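Local atomic coordinates of 5-formaminoimidazole-4-carboxamide-1-(Beta)-D-ribofuranosyl 5'-monophosphate synthetase (Thermococcus kodakarensis, PDB entry 2PBZ), a protein that binds ATP and probably acts as a PurP ligase of IMP biosynthesis, forming a carbon-nitrogen bond with the help of magnesium or manganese. Residues Thr27-Ser32 / Asp46-Ala51; Tyr177-Glu182 / Ala295-Leu300; Arg183-Gly188 / Leu282-Arg287. All coordinates share one frame; numbering follows the deposited sequence.

Contact 1: residues Thr27-Ser32 / Asp46-Ala51; sequences TRLYVS and DDLVVA
Val-49 stands between Arg-28 and Tyr-30, all three side chains on the same face of a parallel strand pair. Its CB lies over the centre of the Tyr-30 ring, 4.2 Å from the centroid, a CH-pi contact only 11° off the ring normal. CG1 is anti to the backbone N (chi1 -173°) and reaches over CD2 and CE2 of the ring, which leaves CG2 to meet the bent arginine chain, 3.9 Å from Arg-28 CG. The tyrosine hydroxyl is bonded to Asn-59. Arg-28 NE makes a salt bridge to Asp-47 OD2 (2.8 Å), reaching that oxygen on its anti side but tilted out of the carboxylate plane, guanidinium and carboxylate at right angles; NH1 pairs with Asp-61. A leucine in place of Arg-28 would probably leave the carboxylates of Asp-47 and Asp-61 without their common cation. Strands 27-31 and 47-50, 16° apart, are joined through helix 36-40 in a beta-alpha-beta unit of the N-terminal half, whose family belongs to a Rossmann-type clan. Arg-28 and Tyr-30 turn their backbone bonds to Val-5, Thr-7 and Ala-9, while Leu-29 and Val-31 bond to Asp-47, Val-49 and Ala-51. On the face toward helix 36-40, Val-31 CG1 presses on Leu-48 CD1 (3.5 Å), and Leu-48 CD1 also packs against Leu-29 CB. At the start of the pair Thr-27 uses both backbone polar atoms: its O accepts Asp-47 N at 2.7 Å, and its N donates to Asp-46 OD2 (2.8 Å) from above the carboxylate plane.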
loop_
_atom_site.group_PDB
_atom_site.type_symbol
_atom_site.label_atom_id
_atom_site.label_comp_id
_atom_site.label_asym_id
_atom_site.label_seq_id
_atom_site.Cartn_x
_atom_site.Cartn_y
_atom_site.Cartn_z
ATOM N N THR A 27 23.240 -14.049 10.996
ATOM C CA THR A 27 23.331 -12.728 10.385
ATOM C C THR A 27 24.568 -11.887 10.691
ATOM O O THR A 27 25.005 -11.813 11.839
ATOM C CB THR A 27 22.066 -11.923 10.782
ATOM O OG1 THR A 27 20.941 -12.418 10.047
ATOM C CG2 THR A 27 22.241 -10.452 10.530
ATOM N N ARG A 28 25.108 -11.247 9.650
ATOM C CA ARG A 28 26.252 -10.346 9.773
ATOM C C ARG A 28 26.060 -9.108 8.911
ATOM O O ARG A 28 25.895 -9.205 7.698
ATOM C CB ARG A 28 27.555 -11.006 9.357
ATOM C CG ARG A 28 28.698 -10.007 9.202
ATOM C CD ARG A 28 29.963 -10.681 8.743
ATOM N NE ARG A 28 30.418 -11.680 9.700
ATOM C CZ ARG A 28 31.178 -12.723 9.381
ATOM N NH1 ARG A 28 31.558 -12.891 8.122
ATOM N NH2 ARG A 28 31.544 -13.600 10.309
ATOM N N LEU A 29 26.117 -7.939 9.536
ATOM C CA LEU A 29 25.934 -6.691 8.823
ATOM C C LEU A 29 27.151 -5.787 8.903
ATOM O O LEU A 29 27.685 -5.572 9.980
ATOM C CB LEU A 29 24.723 -5.948 9.393
ATOM C CG LEU A 29 24.344 -4.630 8.722
ATOM C CD1 LEU A 29 23.788 -4.927 7.344
ATOM C CD2 LEU A 29 23.332 -3.880 9.558
ATOM N N TYR A 30 27.585 -5.269 7.758
ATOM C CA TYR A 30 28.709 -4.342 7.699
ATOM C C TYR A 30 28.064 -2.964 7.659
ATOM O O TYR A 30 27.318 -2.663 6.735
ATOM C CB TYR A 30 29.512 -4.533 6.418
ATOM C CG TYR A 30 30.380 -5.758 6.365
ATOM C CD1 TYR A 30 29.832 -7.028 6.459
ATOM C CD2 TYR A 30 31.749 -5.642 6.179
ATOM C CE1 TYR A 30 30.633 -8.167 6.362
ATOM C CE2 TYR A 30 32.565 -6.771 6.080
ATOM C CZ TYR A 30 32.000 -8.030 6.167
ATOM O OH TYR A 30 32.785 -9.144 6.012
ATOM N N VAL A 31 28.351 -2.128 8.652
ATOM C CA VAL A 31 27.747 -0.805 8.736
ATOM C C VAL A 31 28.771 0.250 9.142
ATOM O O VAL A 31 29.784 -0.062 9.761
ATOM C CB VAL A 31 26.594 -0.818 9.775
ATOM C CG1 VAL A 31 27.169 -1.010 11.171
ATOM C CG2 VAL A 31 25.790 0.466 9.711
ATOM N N SER A 32 28.502 1.508 8.800
ATOM C CA SER A 32 29.407 2.590 9.153
ATOM C C SER A 32 29.085 3.122 10.546
ATOM O O SER A 32 28.004 2.878 11.090
ATOM C CB SER A 32 29.321 3.723 8.134
ATOM O OG SER A 32 28.045 4.323 8.128
ATOM N N ASP A 46 23.205 -10.441 14.079
ATOM C CA ASP A 46 24.015 -11.184 15.027
ATOM C C ASP A 46 25.418 -10.580 15.102
ATOM O O ASP A 46 25.828 -10.079 16.148
ATOM C CB ASP A 46 24.064 -12.664 14.634
ATOM C CG ASP A 46 22.668 -13.283 14.516
ATOM O OD1 ASP A 46 21.748 -12.839 15.233
ATOM O OD2 ASP A 46 22.483 -14.222 13.711
ATOM N N ASP A 47 26.150 -10.609 14.000
ATOM C CA ASP A 47 27.490 -10.029 13.984
ATOM C C ASP A 47 27.448 -8.686 13.276
ATOM O O ASP A 47 27.078 -8.617 12.126
ATOM C CB ASP A 47 28.466 -10.976 13.271
ATOM C CG ASP A 47 29.887 -10.424 13.204
ATOM O OD1 ASP A 47 30.218 -9.518 14.000
ATOM O OD2 ASP A 47 30.685 -10.909 12.367
ATOM N N LEU A 48 27.826 -7.620 13.970
ATOM C CA LEU A 48 27.809 -6.285 13.390
ATOM C C LEU A 48 29.213 -5.736 13.190
ATOM O O LEU A 48 29.874 -5.325 14.137
ATOM C CB LEU A 48 27.008 -5.328 14.278
ATOM C CG LEU A 48 26.760 -3.923 13.732
ATOM C CD1 LEU A 48 25.856 -3.983 12.490
ATOM C CD2 LEU A 48 26.114 -3.086 14.823
ATOM N N VAL A 49 29.653 -5.718 11.939
ATOM C CA VAL A 49 30.979 -5.244 11.572
ATOM C C VAL A 49 30.984 -3.770 11.200
ATOM O O VAL A 49 30.641 -3.409 10.083
ATOM C CB VAL A 49 31.518 -6.051 10.369
ATOM C CG1 VAL A 49 32.956 -5.683 10.098
ATOM C CG2 VAL A 49 31.373 -7.531 10.635
ATOM N N VAL A 50 31.388 -2.917 12.132
ATOM C CA VAL A 50 31.438 -1.481 11.864
ATOM C C VAL A 50 32.687 -1.144 11.070
ATOM O O VAL A 50 33.742 -1.712 11.330
ATOM C CB VAL A 50 31.481 -0.669 13.157
ATOM C CG1 VAL A 50 31.343 0.802 12.846
ATOM C CG2 VAL A 50 30.391 -1.142 14.095
ATOM N N ALA A 51 32.572 -0.218 10.120
ATOM C CA ALA A 51 33.707 0.178 9.297
ATOM C C ALA A 51 33.503 1.498 8.554
ATOM O O ALA A 51 32.392 1.830 8.161
ATOM C CB ALA A 51 34.026 -0.924 8.301
#

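Contact 2: residues Tyr177-Glu182 / Ala295-Leu300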
loop_
_atom_site.group_PDB
_atom_site.type_symbol
_atom_site.label_atom_id
_atom_site.label_comp_id
_atom_site.label_asym_id
_atom_site.label_seq_id
_atom_site.Cartn_x
_atom_site.Cartn_y
_atom_site.Cartn_z
ATOM N N TYR A 177 14.236 -15.950 -10.372
ATOM C CA TYR A 177 14.375 -17.208 -11.077
ATOM C C TYR A 177 15.129 -18.132 -10.138
ATOM O O TYR A 177 16.183 -17.774 -9.650
ATOM C CB TYR A 177 15.163 -17.059 -12.372
ATOM C CG TYR A 177 15.394 -18.413 -12.984
ATOM C CD1 TYR A 177 14.321 -19.169 -13.450
ATOM C CD2 TYR A 177 16.663 -18.998 -12.972
ATOM C CE1 TYR A 177 14.496 -20.474 -13.878
ATOM C CE2 TYR A 177 16.848 -20.311 -13.400
ATOM C CZ TYR A 177 15.757 -21.041 -13.850
ATOM O OH TYR A 177 15.921 -22.332 -14.260
ATOM N N SER A 178 14.611 -19.321 -9.879
ATOM C CA SER A 178 15.303 -20.198 -8.960
ATOM C C SER A 178 15.835 -21.448 -9.610
ATOM O O SER A 178 15.090 -22.173 -10.266
ATOM C CB SER A 178 14.382 -20.594 -7.818
ATOM O OG SER A 178 13.434 -21.528 -8.259
ATOM N N PRO A 179 17.145 -21.707 -9.466
ATOM C CA PRO A 179 17.728 -22.914 -10.063
ATOM C C PRO A 179 17.255 -24.119 -9.276
ATOM O O PRO A 179 16.858 -25.128 -9.837
ATOM C CB PRO A 179 19.223 -22.678 -9.929
ATOM C CG PRO A 179 19.329 -21.194 -10.074
ATOM C CD PRO A 179 18.192 -20.706 -9.200
ATOM N N ILE A 180 17.267 -23.999 -7.959
ATOM C CA ILE A 180 16.823 -25.102 -7.112
ATOM C C ILE A 180 15.449 -25.622 -7.480
ATOM O O ILE A 180 15.168 -26.806 -7.284
ATOM C CB ILE A 180 16.774 -24.704 -5.641
ATOM C CG1 ILE A 180 18.125 -24.133 -5.221
ATOM C CG2 ILE A 180 16.431 -25.908 -4.796
ATOM C CD1 ILE A 180 19.279 -25.082 -5.459
ATOM N N LEU A 181 14.594 -24.741 -8.007
ATOM C CA LEU A 181 13.229 -25.127 -8.390
ATOM C C LEU A 181 13.027 -25.039 -9.902
ATOM O O LEU A 181 12.020 -25.488 -10.442
ATOM C CB LEU A 181 12.205 -24.240 -7.671
ATOM C CG LEU A 181 12.303 -24.173 -6.143
ATOM C CD1 LEU A 181 11.248 -23.240 -5.584
ATOM C CD2 LEU A 181 12.126 -25.561 -5.566
ATOM N N GLU A 182 14.003 -24.453 -10.580
ATOM C CA GLU A 182 13.964 -24.314 -12.024
ATOM C C GLU A 182 12.686 -23.645 -12.494
ATOM O O GLU A 182 12.016 -24.136 -13.409
ATOM C CB GLU A 182 14.101 -25.686 -12.695
ATOM C CG GLU A 182 15.385 -26.428 -12.345
ATOM C CD GLU A 182 15.667 -27.611 -13.277
ATOM O OE1 GLU A 182 15.966 -27.372 -14.482
ATOM O OE2 GLU A 182 15.581 -28.778 -12.803
ATOM N N ALA A 295 16.864 -16.147 0.907
ATOM C CA ALA A 295 17.321 -16.987 2.004
ATOM C C ALA A 295 16.766 -18.382 1.915
ATOM O O ALA A 295 17.453 -19.339 2.271
ATOM C CB ALA A 295 16.947 -16.373 3.334
ATOM N N ARG A 296 15.524 -18.513 1.454
ATOM C CA ARG A 296 14.940 -19.844 1.351
ATOM C C ARG A 296 15.611 -20.609 0.225
ATOM O O ARG A 296 15.703 -21.838 0.263
ATOM C CB ARG A 296 13.437 -19.789 1.102
ATOM C CG ARG A 296 12.864 -21.173 0.855
ATOM C CD ARG A 296 11.417 -21.256 1.220
ATOM N NE ARG A 296 11.197 -20.820 2.591
ATOM C CZ ARG A 296 10.023 -20.864 3.210
ATOM N NH1 ARG A 296 8.953 -21.334 2.580
ATOM N NH2 ARG A 296 9.911 -20.417 4.452
ATOM N N GLU A 297 16.083 -19.864 -0.769
ATOM C CA GLU A 297 16.761 -20.453 -1.906
ATOM C C GLU A 297 18.060 -21.043 -1.382
ATOM O O GLU A 297 18.476 -22.128 -1.770
ATOM C CB GLU A 297 17.070 -19.384 -2.955
ATOM C CG GLU A 297 17.656 -19.951 -4.231
ATOM C CD GLU A 297 16.621 -20.652 -5.073
ATOM O OE1 GLU A 297 15.758 -21.368 -4.513
ATOM O OE2 GLU A 297 16.680 -20.489 -6.298
ATOM N N LEU A 298 18.686 -20.303 -0.483
ATOM C CA LEU A 298 19.930 -20.713 0.123
ATOM C C LEU A 298 19.705 -21.973 0.951
ATOM O O LEU A 298 20.400 -22.972 0.780
ATOM C CB LEU A 298 20.441 -19.583 1.000
ATOM C CG LEU A 298 21.946 -19.414 1.178
ATOM C CD1 LEU A 298 22.643 -19.444 -0.179
ATOM C CD2 LEU A 298 22.212 -18.100 1.900
ATOM N N ARG A 299 18.718 -21.940 1.835
ATOM C CA ARG A 299 18.436 -23.090 2.689
ATOM C C ARG A 299 18.081 -24.334 1.880
ATOM O O ARG A 299 18.444 -25.447 2.249
ATOM C CB ARG A 299 17.291 -22.778 3.642
ATOM C CG ARG A 299 17.226 -23.717 4.827
ATOM C CD ARG A 299 15.864 -23.651 5.472
ATOM N NE ARG A 299 14.844 -24.004 4.492
ATOM C CZ ARG A 299 13.928 -24.956 4.664
ATOM N NH1 ARG A 299 13.894 -25.657 5.791
ATOM N NH2 ARG A 299 13.058 -25.223 3.691
ATOM N N LEU A 300 17.352 -24.148 0.783
ATOM C CA LEU A 300 16.979 -25.276 -0.047
ATOM C C LEU A 300 18.220 -25.886 -0.663
ATOM O O LEU A 300 18.340 -27.097 -0.751
ATOM C CB LEU A 300 16.028 -24.842 -1.157
ATOM C CG LEU A 300 14.596 -24.578 -0.731
ATOM C CD1 LEU A 300 13.778 -24.220 -1.953
ATOM C CD2 LEU A 300 14.030 -25.818 -0.041
#
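The loop of a beta hairpin, Pro-179 to Glu-182 between strands 170-178 and 183-194, rests on one side of helix 290-302, where Ile-180 and Leu-181 meet Glu-297 and Leu-300. Ile-180 carries most of the loop's share. Its side chain runs past that of Glu-297 in the opposite direction, with CB and CG1 against the carboxylate; Ile-180 CG1 lies 3.8 Å from Glu-297 CD. On its other branch CG2 comes to 3.8 Å from Leu-300 CB, one turn further along the helix. Leu-181 adds a looser touch, its CD2 4.2 Å from Leu-300 CD1, the two side chains crossing at about a right angle. Glu-297 does not start out facing the loop; a bend at chi2 (74°) swings its carboxylate in against Ser-178 and Pro-179 at the start of the loop. OE2 is modelled too close to Ser-178 CB, so its exact place is doubtful, and the neighbouring proline nitrogen has no hydrogen to offer it. OE1 has a long, weak ion pair with Arg-293, one turn back on the same helix. Burial among carbon-rich neighbours and the nearby Arg-293 would probably act in opposite directions on the charge of this carboxylate. The loop itself is held loosely: Leu-181 N makes a weak bond to Ser-178 OG (3.4 Å), and the backbone bond from Glu-182 N to Pro-179 O is also weak. Ile-180 further touches Ala-301 and Arg-306, and Leu-181 touches Trp-284. The contact thus joins a beta-hairpin turn of the antiparallel sheet to a late helix in the half of the chain assigned to an ATP-grasp clan.

Contact 3: residues Arg183-Gly188 / Leu282-Arg287; sequences RLELLG and LYWGER
Tyr-283 lies flat over the side chain of Glu-185, with CG of the glutamate 3.5 Å from the ring centroid, a CH-pi contact within 9° of the ring normal. The phenol oxygen reaches the strand backbone and accepts a hydrogen bond from Leu-186 N (3.1 Å, nearly straight at 165°). It also pairs with a water, in the plane of the ring, that donates to Leu-184 O, so backbone and solvent together fix the hydroxyl end of the ring. Leu-187 CD2 packs at 3.8 Å from Tyr-283 CD1. Arg-183 comes in beside the same ring: its first torsion sets CG between backbone N and carbonyl carbon (chi1 73°), and the extended chain then carries the guanidinium to a place where Tyr-283 CB and CD2 lie over one of its faces. Its NH2 stands 3.2 Å from Trp-284 CH2, above the indole and toward the rim, with guanidinium and ring almost perpendicular, a cation-pi contact made by an edge of the cation. Glu-185 fixes that cation: its OE2 forms a salt bridge with Arg-183 NE at 2.8 Å, on the anti side and tilted out of the carboxylate plane, with a weak second bond from NH2, while OE1 lies at the indole edge, 3.1 Å from Trp-284 CZ3. In the next shell Arg-293 NE makes a salt bridge to Glu-185 OE1 and Arg-296 a second cation-pi contact with Trp-284. From a second subunit, Pro-43 packs on Arg-183 and Leu-42 on Tyr-283. Leu-184 and Leu-186 turn to helix 224-241 instead. The first part of strand 183-194, in the antiparallel sheet of the ATP-grasp-like half, thus has helix 224-241 on one face and helices 280-283 and 290-302 on the other.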
loop_
_atom_site.group_PDB
_atom_site.type_symbol
_atom_site.label_atom_id
_atom_site.label_comp_id
_atom_site.label_asym_id
_atom_site.label_seq_id
_atom_site.Cartn_x
_atom_site.Cartn_y
_atom_site.Cartn_z
ATOM N N ARG A 183 12.339 -22.527 -11.860
ATOM C CA ARG A 183 11.146 -21.789 -12.249
ATOM C C ARG A 183 11.318 -20.302 -12.032
ATOM O O ARG A 183 12.123 -19.873 -11.217
ATOM C CB ARG A 183 9.918 -22.277 -11.476
ATOM C CG ARG A 183 9.889 -21.868 -10.024
ATOM C CD ARG A 183 8.631 -22.342 -9.310
ATOM N NE ARG A 183 8.712 -22.075 -7.877
ATOM C CZ ARG A 183 7.853 -22.527 -6.968
ATOM N NH1 ARG A 183 6.826 -23.282 -7.331
ATOM N NH2 ARG A 183 8.027 -22.220 -5.691
ATOM N N LEU A 184 10.555 -19.527 -12.790
ATOM C CA LEU A 184 10.560 -18.079 -12.710
ATOM C C LEU A 184 9.369 -17.663 -11.863
ATOM O O LEU A 184 8.236 -18.037 -12.162
ATOM C CB LEU A 184 10.422 -17.460 -14.099
ATOM C CG LEU A 184 10.179 -15.947 -14.102
ATOM C CD1 LEU A 184 11.371 -15.277 -13.447
ATOM C CD2 LEU A 184 9.963 -15.437 -15.517
ATOM N N GLU A 185 9.629 -16.889 -10.812
ATOM C CA GLU A 185 8.572 -16.423 -9.919
ATOM C C GLU A 185 8.354 -14.914 -10.030
ATOM O O GLU A 185 9.293 -14.141 -9.891
ATOM C CB GLU A 185 8.920 -16.791 -8.468
ATOM C CG GLU A 185 8.714 -18.253 -8.094
ATOM C CD GLU A 185 9.460 -18.641 -6.824
ATOM O OE1 GLU A 185 9.669 -17.759 -5.983
ATOM O OE2 GLU A 185 9.829 -19.821 -6.653
ATOM N N LEU A 186 7.112 -14.518 -10.305
ATOM C CA LEU A 186 6.715 -13.108 -10.408
ATOM C C LEU A 186 6.213 -12.837 -8.989
ATOM O O LEU A 186 5.110 -13.242 -8.626
ATOM C CB LEU A 186 5.588 -12.958 -11.445
ATOM C CG LEU A 186 4.909 -11.640 -11.863
ATOM C CD1 LEU A 186 5.506 -10.473 -11.131
ATOM C CD2 LEU A 186 5.027 -11.464 -13.372
ATOM N N LEU A 187 7.032 -12.160 -8.191
ATOM C CA LEU A 187 6.705 -11.922 -6.796
ATOM C C LEU A 187 6.180 -10.572 -6.339
ATOM O O LEU A 187 5.895 -10.388 -5.173
ATOM C CB LEU A 187 7.913 -12.317 -5.938
ATOM C CG LEU A 187 8.265 -13.800 -6.109
ATOM C CD1 LEU A 187 9.520 -14.118 -5.365
ATOM C CD2 LEU A 187 7.133 -14.668 -5.601
ATOM N N GLY A 188 6.037 -9.624 -7.239
ATOM C CA GLY A 188 5.508 -8.351 -6.810
ATOM C C GLY A 188 5.623 -7.257 -7.836
ATOM O O GLY A 188 6.343 -7.376 -8.826
ATOM N N LEU A 282 1.392 -17.512 -4.072
ATOM C CA LEU A 282 0.936 -18.305 -5.197
ATOM C C LEU A 282 1.859 -19.513 -5.364
ATOM O O LEU A 282 1.437 -20.570 -5.835
ATOM C CB LEU A 282 0.937 -17.450 -6.467
ATOM C CG LEU A 282 0.076 -16.182 -6.408
ATOM C CD1 LEU A 282 0.426 -15.253 -7.553
ATOM C CD2 LEU A 282 -1.381 -16.561 -6.427
ATOM N N TYR A 283 3.120 -19.363 -4.966
ATOM C CA TYR A 283 4.074 -20.455 -5.078
ATOM C C TYR A 283 4.240 -21.112 -3.732
ATOM O O TYR A 283 4.617 -22.284 -3.645
ATOM C CB TYR A 283 5.424 -19.944 -5.553
ATOM C CG TYR A 283 5.328 -19.102 -6.788
ATOM C CD1 TYR A 283 5.085 -17.738 -6.696
ATOM C CD2 TYR A 283 5.434 -19.670 -8.056
ATOM C CE1 TYR A 283 4.952 -16.954 -7.837
ATOM C CE2 TYR A 283 5.295 -18.900 -9.199
ATOM C CZ TYR A 283 5.053 -17.538 -9.083
ATOM O OH TYR A 283 4.909 -16.758 -10.197
ATOM N N TRP A 284 3.968 -20.348 -2.679
ATOM C CA TRP A 284 4.079 -20.842 -1.313
ATOM C C TRP A 284 2.808 -20.637 -0.524
ATOM O O TRP A 284 1.965 -19.830 -0.883
ATOM C CB TRP A 284 5.243 -20.164 -0.616
ATOM C CG TRP A 284 6.497 -20.889 -0.906
ATOM C CD1 TRP A 284 6.916 -22.073 -0.349
ATOM C CD2 TRP A 284 7.480 -20.539 -1.882
ATOM N NE1 TRP A 284 8.101 -22.479 -0.923
ATOM C CE2 TRP A 284 8.472 -21.557 -1.865
ATOM C CE3 TRP A 284 7.622 -19.469 -2.771
ATOM C CZ2 TRP A 284 9.578 -21.528 -2.698
ATOM C CZ3 TRP A 284 8.710 -19.441 -3.593
ATOM C CH2 TRP A 284 9.682 -20.466 -3.555
ATOM N N GLY A 285 2.644 -21.372 0.556
ATOM C CA GLY A 285 1.431 -21.185 1.319
ATOM C C GLY A 285 1.498 -19.873 2.066
ATOM O O GLY A 285 0.491 -19.217 2.317
ATOM N N GLU A 286 2.720 -19.482 2.391
ATOM C CA GLU A 286 2.989 -18.282 3.156
ATOM C C GLU A 286 3.426 -17.096 2.309
ATOM O O GLU A 286 3.874 -17.258 1.176
ATOM C CB GLU A 286 4.053 -18.615 4.208
ATOM C CG GLU A 286 5.308 -19.209 3.609
ATOM C CD GLU A 286 6.258 -19.751 4.653
ATOM O OE1 GLU A 286 6.400 -19.092 5.716
ATOM O OE2 GLU A 286 6.869 -20.822 4.402
ATOM N N ARG A 287 3.299 -15.903 2.887
ATOM C CA ARG A 287 3.660 -14.652 2.221
ATOM C C ARG A 287 5.100 -14.664 1.746
ATOM O O ARG A 287 5.360 -14.893 0.565
ATOM C CB ARG A 287 3.477 -13.465 3.150
ATOM C CG ARG A 287 3.718 -12.162 2.442
ATOM C CD ARG A 287 2.438 -11.678 1.845
ATOM N NE ARG A 287 1.919 -10.544 2.594
ATOM C CZ ARG A 287 0.632 -10.239 2.713
ATOM N NH1 ARG A 287 -0.292 -10.996 2.133
ATOM N NH2 ARG A 287 0.270 -9.163 3.404
HETATM O O HOH W 1 5.346 -17.787 -12.700
#

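Contacts 2 and 3 are parts of one sheet-and-helix layer of the chain: strands 170-178 and 183-194 are neighbours in the same sheet, where Ser-178 N is probably hydrogen-bonded to Arg-183 O at 2.9 Å, and on the helical side Arg-296 NH1 makes a salt bridge to Glu-286 OE2 at 2.8 Å. Their centres are 12 Å apart, and contact 3 is nested within the chain loop that contact 2 closes. Contact 1 belongs to the other half of the chain, with nearest atoms about 9 Å from contact 2 and about 17 Å from contact 3. Of the three, contact 3 lies nearest a known ATP residue: the Leu-186 side chain is about 10 Å from that of Tyr-172. Contacts 1 and 2 are away from the nucleotide site.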